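Local coordinates for protein MdbA (Actinomyces oris, PDB 4Z7X) that probably catalyses the formation of disulfide bonds in exported proteins such as pilus subunits, acting as a thioredoxin-fold thiol-disulfide oxidoreductase, at residues F63-S68 with S125-A130; N82-L85 with K89-L92; P96-L99 with T105-V108; P197-F200 with K205-L208. All blocks are in the same frame, centred on the assembly; numbering follows the deposited sequence.

Contact 1: F63-S68 with S125-A130; sequences FDYSCS and SFHNAA
Tyr-65 and Ala-130 are the residues whose backbones draw nearest, their CA atoms 7.6 Å apart; no direct bond joins the backbones, but one water donates to both Tyr-65 O and Ala-130 O. Segment 63-68 leaves its strand at Phe-63 and folds into a type I turn from Asp-64 to Cys-67, whereas 125-130 is continuous helix. Three buried rings form an aromatic cluster. The imidazole of His-127 turns its edge to the phenyl face of Phe-63 in a T-shaped pair, planes at 81°, with CE1 3.6 Å from CZ of Phe-63. Tyr-65 OH comes to the imidazole edge at His-127 ND1, 2.8 Å away, in a hydrogen bond that either group could donate, although these two ring planes are oblique at 63°. Phe-63 CE2 in turn sits over the centre of the Tyr-65 ring.

This turn carries Cys-67, N-cap of helix 68-86 and first cysteine of a CxxC sequence, the usual site of the redox-active pair in thioredoxin-fold oxidoreductases; the cluster thus ties the approach to that motif to helix 123-140. His-127 reaches the cluster with CG anti to its backbone N (chi1 178°). A phenylalanine in place of Tyr-65 would probably leave ND1 without its hydroxyl mate and the imidazole freer to turn. Asp-64 OD1 accepts from Ser-66 N, 2.9 Å away and above the carboxylate plane, as an Asx turn.

Contact 2: N82-L85 with K89-L92; sequences NQLL and KITL
Ile-90 holds CG1 between its backbone N and carbonyl carbon (chi1 62°), a rotamer that sends this branch toward the helix, where Leu-84 and Leu-85 receive it. Both leucines place CG beside the backbone N, opposite the carbonyl carbon, with chi1 close to -73°. CG1 of Ile-90 therefore meets two neighbours at once: CB of Leu-84 at 3.8 Å and, slightly farther off, CD2 of Leu-85. The side chains of Leu-85 and Ile-90 cross at about a right angle. The same CD2 methyl lies 3.6 Å from Ile-90 O and also touches CB of Leu-92, while the other methyl of Leu-85, CD1, packs against CD2 of Leu-92.

These residues belong to the beta-alpha-beta unit of the thioredoxin fold, in which strand 58-63, helix 68-86 and strand 91-96 follow one another, and they illustrate the general principle that apolar side chains seal the helix of such a unit to its strands. The turn from helix to second strand is held by a backbone bond from Lys-89 N to Leu-84 O, 2.9 Å long and nearly straight, with an N-H...O angle of 170°. Near it, CD2 of Leu-84 rests against CB of Lys-89 at 3.9 Å, the lysine's aliphatic chain crossing the leucine at about a right angle. Outside the two segments, Val-221 of helix 216-222 touches both Leu-84 and Ile-90, and Leu-124 of helix 123-140 packs on Leu-85 and Leu-92.

Contact 3: P96-L99 with T105-V108; sequences PCKL and TSVV
Lys-98 donates from NZ to Ser-106 OG over 2.8 Å, the one hydrogen bond that crosses directly from the loop 96-99 to the helix turn 105-108. In this thioredoxin-fold domain the contact closes the short connection between strand 91-96 and helix 103-118, pinning the loop to the first turns of the helix. A chi1 of -169° swings CG of the lysine away from its backbone N, and the fully extended chain then carries the ammonium across the start of the helix to Ser-106. On the way, CG of Lys-98 lies 4.0 Å from CG2 of Thr-105, the two side chains crossing obliquely.

Glu-103, at the start of the same helix, adds a salt bridge through OE1, so NZ is gripped by two partners and its charge is probably well balanced. A methionine in place of Lys-98 would probably leave the Glu-103 carboxylate without its charged mate and Ser-106 OG without its donor. Farther out, Asp-185 OD1 accepts from Lys-98 N and steadies the loop from the side of helix 178-190. Thr-105 turns its hydroxyl to Asp-64 OD1 and Ser-66 OG, and its methyl CG2 is thereby presented to the loop, 3.5 Å from Cys-97 O.

Contact 4: P197-F200 with K205-L208; sequences PTVF and KVDL
The phenyl ring of Phe-200 has the aliphatic chain of Lys-205, in one of its two modelled conformers, lying off-centre over it: CD stands 4.3 Å from the ring centroid, 30° off the normal, in a CH-pi contact. The backbone N of Lys-205 comes to the ring obliquely, near CD1. Phe-200 and Lys-205 are a non-hydrogen-bonded antiparallel pair in the beta hairpin at the margin of the thioredoxin-fold sheet, where strand 204-205 is outermost, and their side chains share one face. In the same conformer, bends at chi2, chi3 and chi4 fold the lysine over the ring and put CE 3.9 Å from Thr-198 CG2.

Past this pair the hairpin widens. Val-206 N still donates to Val-199 O, 2.9 Å away, with an N-H...O angle of 159°, but a water takes over next, accepting from Val-199 N and donating to Val-206 O. Val-199 CG1 lies 3.9 Å from Val-206 CB, and Val-199 CG2 3.8 Å from Leu-208 CD2. Pro-197 follows a cis peptide bond, as expected of the cis-proline of thioredoxin-fold oxidoreductases, and touches Cys-70 of the CxxC sequence. The other methyl of Leu-208, CD1, lies 3.3 Å from Pro-197 O and 4.1 Å from its CG.

Overall arrangement
Contacts 1 and 3 adjoin, their centres about 9 Å apart, and are coupled through the hydroxyl of Thr-105. Contacts 2 and 3 both lie within the loop of chain closed by contact 1, yet their centres are about 24 Å apart, on opposite sides of the chain's centre. Contact 4 comes later in sequence and shares the central sheet with contact 2, about 16 Å away centre to centre. Contacts 1 and 4, about 17 Å apart between centres, approach the presumed CxxC site from the cysteine turn and from the cis-proline. The bound cyclohexylamino-sulfonate is about 7 Å from the side chain of Leu-85 in contact 2 and about 10 Å from that of His-127 in contact 1.

Contact 1: F63-S68 with S125-A130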
loop_
_atom_site.group_PDB
_atom_site.type_symbol
_atom_site.label_atom_id
_atom_site.label_comp_id
_atom_site.label_asym_id
_atom_site.label_seq_id
_atom_site.Cartn_x
_atom_site.Cartn_y
_atom_site.Cartn_z
ATOM N N PHE A 63 -3.192 2.127 5.550
ATOM C CA PHE A 63 -3.617 3.261 4.722
ATOM C C PHE A 63 -4.964 2.998 4.064
ATOM O O PHE A 63 -5.440 1.861 3.997
ATOM C CB PHE A 63 -2.570 3.511 3.643
ATOM C CG PHE A 63 -2.575 2.481 2.555
ATOM C CD1 PHE A 63 -1.876 1.294 2.663
ATOM C CD2 PHE A 63 -3.417 2.649 1.478
ATOM C CE1 PHE A 63 -1.966 0.356 1.650
ATOM C CE2 PHE A 63 -3.502 1.730 0.469
ATOM C CZ PHE A 63 -2.781 0.557 0.562
ATOM N N ASP A 64 -5.592 4.095 3.638
ATOM C CA ASP A 64 -6.801 4.092 2.800
ATOM C C ASP A 64 -6.508 5.000 1.595
ATOM O O ASP A 64 -6.101 6.152 1.777
ATOM C CB ASP A 64 -7.989 4.637 3.620
ATOM C CG ASP A 64 -9.325 4.570 2.892
ATOM O OD1 ASP A 64 -9.330 4.537 1.659
ATOM O OD2 ASP A 64 -10.388 4.606 3.565
ATOM N N TYR A 65 -6.693 4.480 0.398
ATOM C CA TYR A 65 -6.550 5.258 -0.822
ATOM C C TYR A 65 -7.382 6.538 -0.882
ATOM O O TYR A 65 -7.056 7.439 -1.658
ATOM C CB TYR A 65 -6.815 4.415 -2.086
ATOM C CG TYR A 65 -5.716 3.411 -2.418
ATOM C CD1 TYR A 65 -4.432 3.849 -2.662
ATOM C CD2 TYR A 65 -5.950 2.048 -2.417
ATOM C CE1 TYR A 65 -3.417 2.980 -2.963
ATOM C CE2 TYR A 65 -4.938 1.149 -2.701
ATOM C CZ TYR A 65 -3.671 1.617 -2.955
ATOM O OH TYR A 65 -2.672 0.734 -3.202
ATOM N N SER A 66 -8.449 6.605 -0.100
ATOM C CA SER A 66 -9.317 7.788 -0.053
ATOM C C SER A 66 -9.064 8.720 1.136
ATOM O O SER A 66 -9.835 9.664 1.350
ATOM C CB SER A 66 -10.783 7.371 -0.036
ATOM O OG SER A 66 -11.143 6.743 -1.256
ATOM N N CYS A 67 -7.940 8.510 1.824
ATOM C CA CYS A 67 -7.558 9.306 3.004
ATOM C C CYS A 67 -6.546 10.384 2.616
ATOM O O CYS A 67 -5.423 10.088 2.128
ATOM C CB CYS A 67 -6.993 8.387 4.107
ATOM S SG CYS A 67 -6.257 9.304 5.491
ATOM N N SER A 68 -6.904 11.634 2.855
ATOM C CA SER A 68 -6.006 12.737 2.490
ATOM C C SER A 68 -4.710 12.750 3.259
ATOM O O SER A 68 -3.680 13.142 2.712
ATOM C CB SER A 68 -6.750 14.075 2.640
ATOM O OG SER A 68 -7.083 14.342 3.992
ATOM N N SER A 125 5.034 1.511 -7.778
ATOM C CA SER A 125 4.889 2.733 -8.558
ATOM C C SER A 125 3.424 3.046 -8.803
ATOM O O SER A 125 2.987 4.206 -8.785
ATOM C CB SER A 125 5.601 2.583 -9.886
ATOM O OG SER A 125 6.972 2.548 -9.670
ATOM N N PHE A 126 2.632 1.997 -9.011
ATOM C CA PHE A 126 1.181 2.201 -9.228
ATOM C C PHE A 126 0.510 2.688 -7.951
ATOM O O PHE A 126 -0.376 3.538 -7.973
ATOM C CB PHE A 126 0.534 0.935 -9.759
ATOM C CG PHE A 126 -0.906 1.122 -10.116
ATOM C CD1 PHE A 126 -1.284 1.948 -11.181
ATOM C CD2 PHE A 126 -1.887 0.471 -9.424
ATOM C CE1 PHE A 126 -2.609 2.112 -11.510
ATOM C CE2 PHE A 126 -3.247 0.636 -9.755
ATOM C CZ PHE A 126 -3.601 1.483 -10.779
ATOM N N HIS A 127 0.930 2.128 -6.831
ATOM C CA HIS A 127 0.452 2.597 -5.530
ATOM C C HIS A 127 0.656 4.091 -5.391
ATOM O O HIS A 127 -0.246 4.841 -5.031
ATOM C CB HIS A 127 1.229 1.852 -4.433
ATOM C CG HIS A 127 0.898 2.261 -3.040
ATOM N ND1 HIS A 127 -0.242 1.852 -2.398
ATOM C CD2 HIS A 127 1.596 2.995 -2.146
ATOM C CE1 HIS A 127 -0.244 2.337 -1.178
ATOM N NE2 HIS A 127 0.873 3.025 -0.995
ATOM N N ASN A 128 1.875 4.518 -5.669
ATOM C CA ASN A 128 2.176 5.946 -5.664
ATOM C C ASN A 128 1.310 6.731 -6.631
ATOM O O ASN A 128 0.836 7.850 -6.308
ATOM C CB ASN A 128 3.646 6.186 -5.992
ATOM C CG ASN A 128 3.970 7.655 -6.044
ATOM O OD1 ASN A 128 4.079 8.308 -4.997
ATOM N ND2 ASN A 128 4.098 8.203 -7.237
ATOM N N ALA A 129 1.166 6.210 -7.847
ATOM C CA ALA A 129 0.426 6.932 -8.846
ATOM C C ALA A 129 -1.042 7.096 -8.487
ATOM O O ALA A 129 -1.650 8.130 -8.797
ATOM C CB ALA A 129 0.617 6.289 -10.213
ATOM N N ALA A 130 -1.629 6.086 -7.832
ATOM C CA ALA A 130 -3.038 6.153 -7.449
ATOM C C ALA A 130 -3.207 7.205 -6.373
ATOM O O ALA A 130 -4.174 7.945 -6.382
ATOM C CB ALA A 130 -3.504 4.820 -6.936
HETATM O O HOH W 1 -6.185 7.252 -4.298
#

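Contact 2: N82-L85 with K89-L92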
loop_
_atom_site.group_PDB
_atom_site.type_symbol
_atom_site.label_atom_id
_atom_site.label_comp_id
_atom_site.label_asym_id
_atom_site.label_seq_id
_atom_site.Cartn_x
_atom_site.Cartn_y
_atom_site.Cartn_z
ATOM N N ASN A 82 11.254 4.190 -1.032
ATOM C CA ASN A 82 11.908 3.514 -2.153
ATOM C C ASN A 82 13.413 3.383 -1.928
ATOM O O ASN A 82 14.013 2.340 -2.267
ATOM C CB ASN A 82 11.639 4.236 -3.460
ATOM C CG ASN A 82 10.222 4.017 -3.941
ATOM O OD1 ASN A 82 9.559 3.101 -3.477
ATOM N ND2 ASN A 82 9.743 4.862 -4.822
ATOM N N GLN A 83 14.036 4.427 -1.332
ATOM C CA GLN A 83 15.468 4.383 -1.073
ATOM C C GLN A 83 15.801 3.366 -0.015
ATOM O O GLN A 83 16.751 2.614 -0.184
ATOM C CB GLN A 83 15.998 5.750 -0.707
ATOM C CG GLN A 83 17.482 5.799 -0.709
ATOM C CD GLN A 83 18.070 5.582 -2.076
ATOM O OE1 GLN A 83 17.586 6.124 -3.076
ATOM N NE2 GLN A 83 19.139 4.790 -2.128
ATOM N N LEU A 84 15.053 3.363 1.088
ATOM C CA LEU A 84 15.261 2.364 2.127
ATOM C C LEU A 84 15.135 0.968 1.575
ATOM O O LEU A 84 15.896 0.083 1.957
ATOM C CB LEU A 84 14.280 2.583 3.277
ATOM C CG LEU A 84 14.586 3.811 4.129
ATOM C CD1 LEU A 84 13.308 4.212 4.864
ATOM C CD2 LEU A 84 15.792 3.644 5.107
ATOM N N LEU A 85 14.198 0.732 0.675
ATOM C CA LEU A 85 14.122 -0.597 0.035
ATOM C C LEU A 85 15.338 -0.901 -0.852
ATOM O O LEU A 85 15.879 -2.007 -0.840
ATOM C CB LEU A 85 12.838 -0.723 -0.801
ATOM C CG LEU A 85 11.555 -0.866 -0.008
ATOM C CD1 LEU A 85 10.299 -0.613 -0.869
ATOM C CD2 LEU A 85 11.509 -2.227 0.700
ATOM N N LYS A 89 17.266 -1.738 3.805
ATOM C CA LYS A 89 17.182 -1.337 5.209
ATOM C C LYS A 89 15.823 -1.566 5.858
ATOM O O LYS A 89 15.709 -1.522 7.075
ATOM C CB LYS A 89 17.532 0.146 5.341
ATOM C CG LYS A 89 18.999 0.428 5.038
ATOM C CD LYS A 89 19.437 1.826 5.437
ATOM C CE LYS A 89 20.954 1.958 5.356
ATOM N NZ LYS A 89 21.702 1.182 6.374
ATOM N N ILE A 90 14.779 -1.755 5.052
ATOM C CA ILE A 90 13.465 -2.116 5.601
ATOM C C ILE A 90 12.830 -3.247 4.796
ATOM O O ILE A 90 13.155 -3.456 3.622
ATOM C CB ILE A 90 12.461 -0.948 5.598
ATOM C CG1 ILE A 90 12.152 -0.450 4.179
ATOM C CG2 ILE A 90 12.947 0.205 6.481
ATOM C CD1 ILE A 90 11.074 0.642 4.167
ATOM N N THR A 91 11.892 -3.918 5.440
ATOM C CA THR A 91 10.878 -4.718 4.771
ATOM C C THR A 91 9.594 -3.869 4.855
ATOM O O THR A 91 9.178 -3.506 5.929
ATOM C CB THR A 91 10.662 -6.015 5.541
ATOM O OG1 THR A 91 11.855 -6.798 5.482
ATOM C CG2 THR A 91 9.503 -6.785 4.977
ATOM N N LEU A 92 9.039 -3.507 3.718
ATOM C CA LEU A 92 7.837 -2.666 3.661
ATOM C C LEU A 92 6.604 -3.559 3.607
ATOM O O LEU A 92 6.497 -4.433 2.740
ATOM C CB LEU A 92 7.874 -1.735 2.444
ATOM C CG LEU A 92 6.648 -0.844 2.256
ATOM C CD1 LEU A 92 6.572 0.203 3.363
ATOM C CD2 LEU A 92 6.640 -0.148 0.908
#

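Contact 3: P96-L99 with T105-V108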
loop_
_atom_site.group_PDB
_atom_site.type_symbol
_atom_site.label_atom_id
_atom_site.label_comp_id
_atom_site.label_asym_id
_atom_site.label_seq_id
_atom_site.Cartn_x
_atom_site.Cartn_y
_atom_site.Cartn_z
ATOM N N PRO A 96 -3.948 -2.308 3.353
ATOM C CA PRO A 96 -5.040 -1.484 2.846
ATOM C C PRO A 96 -6.281 -1.628 3.708
ATOM O O PRO A 96 -6.527 -2.682 4.262
ATOM C CB PRO A 96 -5.294 -2.085 1.462
ATOM C CG PRO A 96 -5.010 -3.538 1.665
ATOM C CD PRO A 96 -3.848 -3.576 2.621
ATOM N N CYS A 97 -7.053 -0.560 3.797
ATOM C CA CYS A 97 -8.407 -0.620 4.320
ATOM C C CYS A 97 -9.334 0.387 3.665
ATOM O O CYS A 97 -8.923 1.168 2.827
ATOM C CB CYS A 97 -8.373 -0.458 5.848
ATOM S SG CYS A 97 -7.996 1.220 6.378
ATOM N N LYS A 98 -10.602 0.334 4.041
ATOM C CA LYS A 98 -11.620 1.225 3.519
ATOM C C LYS A 98 -12.283 1.963 4.687
ATOM O O LYS A 98 -13.517 2.078 4.758
ATOM C CB LYS A 98 -12.624 0.405 2.693
ATOM C CG LYS A 98 -13.615 1.201 1.847
ATOM C CD LYS A 98 -14.373 0.304 0.853
ATOM C CE LYS A 98 -15.555 1.013 0.226
ATOM N NZ LYS A 98 -16.398 0.150 -0.643
ATOM N N LEU A 99 -11.463 2.491 5.587
ATOM C CA LEU A 99 -11.978 3.148 6.783
ATOM C C LEU A 99 -12.968 4.269 6.464
ATOM O O LEU A 99 -13.963 4.423 7.149
ATOM C CB LEU A 99 -10.792 3.701 7.577
ATOM C CG LEU A 99 -11.119 4.379 8.896
ATOM C CD1 LEU A 99 -11.766 3.377 9.856
ATOM C CD2 LEU A 99 -9.868 4.944 9.510
ATOM N N THR A 105 -11.990 3.876 -2.973
ATOM C CA THR A 105 -11.090 2.887 -2.434
ATOM C C THR A 105 -11.285 1.524 -3.079
ATOM O O THR A 105 -10.283 0.856 -3.382
ATOM C CB THR A 105 -11.232 2.823 -0.903
ATOM O OG1 THR A 105 -10.940 4.126 -0.389
ATOM C CG2 THR A 105 -10.322 1.762 -0.284
ATOM N N SER A 106 -12.541 1.105 -3.295
ATOM C CA SER A 106 -12.775 -0.159 -3.976
ATOM C C SER A 106 -12.311 -0.105 -5.434
ATOM O O SER A 106 -11.826 -1.089 -5.965
ATOM C CB SER A 106 -14.247 -0.580 -3.926
ATOM O OG SER A 106 -14.630 -0.922 -2.590
ATOM N N VAL A 107 -12.523 1.027 -6.094
ATOM C CA VAL A 107 -12.081 1.169 -7.482
ATOM C C VAL A 107 -10.563 0.971 -7.553
ATOM O O VAL A 107 -10.060 0.152 -8.353
ATOM C CB VAL A 107 -12.507 2.507 -8.068
ATOM C CG1 VAL A 107 -11.956 2.687 -9.474
ATOM C CG2 VAL A 107 -14.033 2.605 -8.087
ATOM N N VAL A 108 -9.848 1.713 -6.722
ATOM C CA VAL A 108 -8.387 1.609 -6.703
ATOM C C VAL A 108 -7.939 0.207 -6.300
ATOM O O VAL A 108 -7.040 -0.354 -6.949
ATOM C CB VAL A 108 -7.704 2.636 -5.783
ATOM C CG1 VAL A 108 -6.198 2.462 -5.850
ATOM C CG2 VAL A 108 -8.082 4.047 -6.157
#

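Contact 4: P197-F200 with K205-L208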
loop_
_atom_site.group_PDB
_atom_site.type_symbol
_atom_site.label_atom_id
_atom_site.label_comp_id
_atom_site.label_asym_id
_atom_site.label_seq_id
_atom_site.Cartn_x
_atom_site.Cartn_y
_atom_site.Cartn_z
ATOM N N PRO A 197 -3.134 7.530 8.250
ATOM C CA PRO A 197 -2.315 6.325 8.337
ATOM C C PRO A 197 -2.024 5.905 9.776
ATOM O O PRO A 197 -2.131 6.710 10.688
ATOM C CB PRO A 197 -1.021 6.744 7.637
ATOM C CG PRO A 197 -0.938 8.200 7.842
ATOM C CD PRO A 197 -2.332 8.729 7.895
ATOM N N THR A 198 -1.665 4.624 9.958
ATOM C CA THR A 198 -1.075 4.139 11.192
ATOM C C THR A 198 0.209 3.452 10.767
ATOM O O THR A 198 0.197 2.662 9.814
ATOM C CB THR A 198 -1.993 3.166 11.987
ATOM O OG1 THR A 198 -3.170 3.853 12.427
ATOM C CG2 THR A 198 -1.247 2.643 13.185
ATOM N N VAL A 199 1.299 3.754 11.449
ATOM C CA VAL A 199 2.620 3.218 11.087
ATOM C C VAL A 199 3.256 2.513 12.289
ATOM O O VAL A 199 3.242 3.017 13.421
ATOM C CB VAL A 199 3.516 4.391 10.582
ATOM C CG1 VAL A 199 4.914 3.928 10.234
ATOM C CG2 VAL A 199 2.893 5.051 9.340
ATOM N N PHE A 200 3.837 1.338 12.020
ATOM C CA PHE A 200 4.636 0.615 13.000
ATOM C C PHE A 200 6.007 0.351 12.405
ATOM O O PHE A 200 6.147 0.147 11.183
ATOM C CB PHE A 200 3.961 -0.705 13.339
ATOM C CG PHE A 200 2.633 -0.560 13.988
ATOM C CD1 PHE A 200 2.534 -0.516 15.368
ATOM C CD2 PHE A 200 1.470 -0.558 13.219
ATOM C CE1 PHE A 200 1.308 -0.377 15.972
ATOM C CE2 PHE A 200 0.228 -0.433 13.811
ATOM C CZ PHE A 200 0.147 -0.346 15.201
ATOM N N LYS A 205 4.659 1.330 17.613
ATOM C CA LYS A 205 3.933 2.464 17.037
ATOM C C LYS A 205 4.887 3.635 16.766
ATOM O O LYS A 205 5.768 3.974 17.601
ATOM C CB LYS A 205 2.812 2.907 17.991
ATOM C CG LYS A 205 1.904 3.968 17.395
ATOM C CD LYS A 205 0.913 3.398 16.385
ATOM C CE LYS A 205 -0.514 3.419 16.941
ATOM N NZ LYS A 205 -0.980 4.792 17.340
ATOM N N VAL A 206 4.704 4.263 15.605
ATOM C CA VAL A 206 5.463 5.429 15.208
ATOM C C VAL A 206 4.589 6.661 15.350
ATOM O O VAL A 206 3.497 6.691 14.828
ATOM C CB VAL A 206 5.967 5.280 13.776
ATOM C CG1 VAL A 206 6.644 6.551 13.303
ATOM C CG2 VAL A 206 6.937 4.084 13.657
ATOM N N ASP A 207 5.096 7.675 16.062
ATOM C CA ASP A 207 4.417 8.959 16.225
ATOM C C ASP A 207 4.454 9.689 14.888
ATOM O O ASP A 207 5.514 10.129 14.437
ATOM C CB ASP A 207 5.107 9.784 17.327
ATOM C CG ASP A 207 4.476 11.158 17.566
ATOM O OD1 ASP A 207 3.493 11.497 16.882
ATOM O OD2 ASP A 207 4.977 11.914 18.459
ATOM N N LEU A 208 3.281 9.840 14.269
ATOM C CA LEU A 208 3.195 10.473 12.965
ATOM C C LEU A 208 3.554 11.938 13.012
ATOM O O LEU A 208 4.004 12.511 12.007
ATOM C CB LEU A 208 1.800 10.348 12.416
ATOM C CG LEU A 208 1.276 8.953 12.157
ATOM C CD1 LEU A 208 -0.178 9.131 11.780
ATOM C CD2 LEU A 208 2.054 8.289 11.046
HETATM O O HOH W 2 1.167 5.584 13.707
#